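Local coordinates for protein male-specific lethal-3 (PDB 3M9Q), which reads a trimethylated lysine of histone H3 through its chromodomain, as a subunit of the MSL acetyltransferase complex that up-regulates the single male X chromosome in Drosophila, at residues K43-F48 / E60-F65. The protein carries 1 engineered substitution. Numbering follows the deposited sequence.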
loop_
_atom_site.group_PDB
_atom_site.type_symbol
_atom_site.label_atom_id
_atom_site.label_comp_id
_atom_site.label_asym_id
_atom_site.label_seq_id
_atom_site.Cartn_x
_atom_site.Cartn_y
_atom_site.Cartn_z
ATOM N N LYS A 43 3.342 4.998 5.415
ATOM C CA LYS A 43 3.833 6.266 4.877
ATOM C C LYS A 43 4.664 5.986 3.640
ATOM O O LYS A 43 5.543 5.127 3.656
ATOM C CB LYS A 43 4.686 6.980 5.931
ATOM C CG LYS A 43 5.319 8.302 5.490
ATOM C CD LYS A 43 6.231 8.850 6.584
ATOM C CE LYS A 43 6.851 10.191 6.242
ATOM N NZ LYS A 43 7.789 10.626 7.326
ATOM N N VAL A 44 4.407 6.730 2.576
ATOM C CA VAL A 44 5.143 6.557 1.326
ATOM C C VAL A 44 6.502 7.239 1.437
ATOM O O VAL A 44 6.611 8.440 1.700
ATOM C CB VAL A 44 4.363 7.107 0.117
ATOM C CG1 VAL A 44 5.169 6.935 -1.177
ATOM C CG2 VAL A 44 2.990 6.430 0.008
ATOM N N LEU A 45 7.541 6.447 1.211
ATOM C CA LEU A 45 8.931 6.906 1.293
ATOM C C LEU A 45 9.492 7.322 -0.048
ATOM O O LEU A 45 10.349 8.194 -0.118
ATOM C CB LEU A 45 9.810 5.795 1.858
ATOM C CG LEU A 45 9.458 5.319 3.264
ATOM C CD1 LEU A 45 10.435 4.219 3.679
ATOM C CD2 LEU A 45 9.468 6.499 4.240
ATOM N N ASN A 46 9.020 6.677 -1.106
ATOM C CA ASN A 46 9.550 6.898 -2.457
ATOM C C ASN A 46 8.591 6.346 -3.476
ATOM O O ASN A 46 7.933 5.346 -3.235
ATOM C CB ASN A 46 10.915 6.215 -2.628
ATOM C CG ASN A 46 11.585 6.559 -3.937
ATOM O OD1 ASN A 46 11.759 5.698 -4.812
ATOM N ND2 ASN A 46 11.954 7.815 -4.089
ATOM N N VAL A 47 8.544 7.010 -4.621
ATOM C CA VAL A 47 7.798 6.539 -5.790
ATOM C C VAL A 47 8.754 6.416 -6.976
ATOM O O VAL A 47 9.328 7.401 -7.445
ATOM C CB VAL A 47 6.631 7.498 -6.142
ATOM C CG1 VAL A 47 5.791 6.934 -7.296
ATOM C CG2 VAL A 47 5.759 7.759 -4.913
ATOM N N PHE A 48 8.927 5.189 -7.439
ATOM C CA PHE A 48 9.894 4.865 -8.490
ATOM C C PHE A 48 9.190 4.406 -9.751
ATOM O O PHE A 48 8.426 3.441 -9.739
ATOM C CB PHE A 48 10.851 3.782 -7.984
ATOM C CG PHE A 48 11.923 3.379 -8.963
ATOM C CD1 PHE A 48 12.602 4.315 -9.723
ATOM C CD2 PHE A 48 12.284 2.054 -9.074
ATOM C CE1 PHE A 48 13.604 3.919 -10.602
ATOM C CE2 PHE A 48 13.277 1.661 -9.946
ATOM C CZ PHE A 48 13.935 2.590 -10.708
ATOM N N GLU A 60 6.579 1.704 -8.379
ATOM C CA GLU A 60 6.931 0.994 -7.157
ATOM C C GLU A 60 6.921 1.982 -6.015
ATOM O O GLU A 60 7.661 2.962 -6.021
ATOM C CB GLU A 60 8.320 0.378 -7.259
ATOM C CG GLU A 60 8.417 -0.782 -8.193
ATOM C CD GLU A 60 9.718 -1.539 -8.033
ATOM O OE1 GLU A 60 10.706 -0.959 -7.529
ATOM O OE2 GLU A 60 9.738 -2.720 -8.412
ATOM N N TYR A 61 6.071 1.706 -5.034
ATOM C CA TYR A 61 5.901 2.567 -3.871
ATOM C C TYR A 61 6.610 1.964 -2.685
ATOM O O TYR A 61 6.175 0.959 -2.133
ATOM C CB TYR A 61 4.409 2.743 -3.563
ATOM C CG TYR A 61 3.617 3.311 -4.725
ATOM C CD1 TYR A 61 3.439 4.683 -4.873
ATOM C CD2 TYR A 61 3.066 2.483 -5.690
ATOM C CE1 TYR A 61 2.726 5.211 -5.944
ATOM C CE2 TYR A 61 2.349 3.002 -6.760
ATOM C CZ TYR A 61 2.189 4.366 -6.888
ATOM O OH TYR A 61 1.477 4.897 -7.944
ATOM N N LYS A 62 7.733 2.558 -2.312
ATOM C CA LYS A 62 8.417 2.149 -1.088
ATOM C C LYS A 62 7.673 2.746 0.087
ATOM O O LYS A 62 7.475 3.961 0.157
ATOM C CB LYS A 62 9.886 2.582 -1.060
ATOM C CG LYS A 62 10.636 1.936 0.109
ATOM C CD LYS A 62 12.074 2.373 0.259
ATOM C CE LYS A 62 12.721 1.604 1.401
ATOM N NZ LYS A 62 14.182 1.861 1.517
ATOM N N ILE A 63 7.255 1.879 0.996
ATOM C CA ILE A 63 6.482 2.308 2.152
ATOM C C ILE A 63 7.074 1.867 3.475
ATOM O O ILE A 63 7.789 0.873 3.577
ATOM C CB ILE A 63 5.006 1.858 2.060
ATOM C CG1 ILE A 63 4.885 0.333 2.101
ATOM C CG2 ILE A 63 4.319 2.451 0.821
ATOM C CD1 ILE A 63 3.421 -0.150 2.174
ATOM N N HIS A 64 6.755 2.676 4.472
ATOM C CA HIS A 64 7.069 2.447 5.875
ATOM C C HIS A 64 5.783 2.130 6.625
ATOM O O HIS A 64 4.768 2.796 6.452
ATOM C CB HIS A 64 7.703 3.711 6.469
ATOM C CG HIS A 64 7.975 3.618 7.937
ATOM N ND1 HIS A 64 9.033 2.895 8.438
ATOM C CD2 HIS A 64 7.333 4.138 9.012
ATOM C CE1 HIS A 64 9.035 2.976 9.757
ATOM N NE2 HIS A 64 8.017 3.730 10.130
ATOM N N PHE A 65 5.833 1.115 7.466
ATOM C CA PHE A 65 4.677 0.757 8.297
ATOM C C PHE A 65 4.745 1.521 9.594
ATOM O O PHE A 65 5.673 1.374 10.377
ATOM C CB PHE A 65 4.625 -0.754 8.479
ATOM C CG PHE A 65 4.515 -1.451 7.173
ATOM C CD1 PHE A 65 3.304 -1.487 6.507
ATOM C CD2 PHE A 65 5.638 -1.962 6.545
ATOM C CE1 PHE A 65 3.196 -2.089 5.279
ATOM C CE2 PHE A 65 5.539 -2.558 5.307
ATOM C CZ PHE A 65 4.315 -2.618 4.675
HETATM O O HOH W 1 10.184 3.177 -4.555
#
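Lys-43 and His-64 exchange a pair of backbone hydrogen bonds at one end of this antiparallel hairpin, and Phe-48 and Glu-60 do the same at the other. Between them the pairing slips by one residue: Leu-45 and Asn-46 both face Lys-62, a classic beta bulge. Lys-62 O takes a 2.7 Å bond from Leu-45 N and a weak one from Asn-46 N, while Lys-62 N donates to Asn-46 O at 2.9 Å. A water bonded to Asn-46 OD1 and to Glu-60 O (2.9 Å) bridges the strands beside the bulge.

Apolar contacts follow on both faces. At the bulge, Leu-45 has its CG beside the backbone N (chi1 -61°), and CD1 extends on from it (chi2 -180°) to lie 3.9 Å from His-64 CB. With an alanine at Leu-45 both CD methyls go, and His-64 CB and Lys-62 CE would probably lose their apolar neighbour beside the bulge. On the other face Val-47 lies alongside Tyr-61, both methyls near the ring atoms CD1 and CE1, Val-47 CG1 3.8 Å from Tyr-61 CE1; Val-44 and Ile-63 meet there more loosely through their CG2 methyls, 4.3 Å apart.

The polar ends find partners of their own. Glu-60 OE1 comes to the edge of the Phe-48 ring, in its plane, 3.7 Å from CD2, with carboxylate and ring turned 64° apart, while OE2 forms a salt bridge with Arg-50. Tyr-61 OH bonds to Leu-19 N, and His-64 ND1 to Asp-73.

In the chromodomain's curved sheet, backbone bonds thus set the register, bulge included; apolar side chains pack on its faces, Glu-60 closes a cross-strand salt bridge within the hairpin, and Tyr-61 and His-64 tie it to flanking parts.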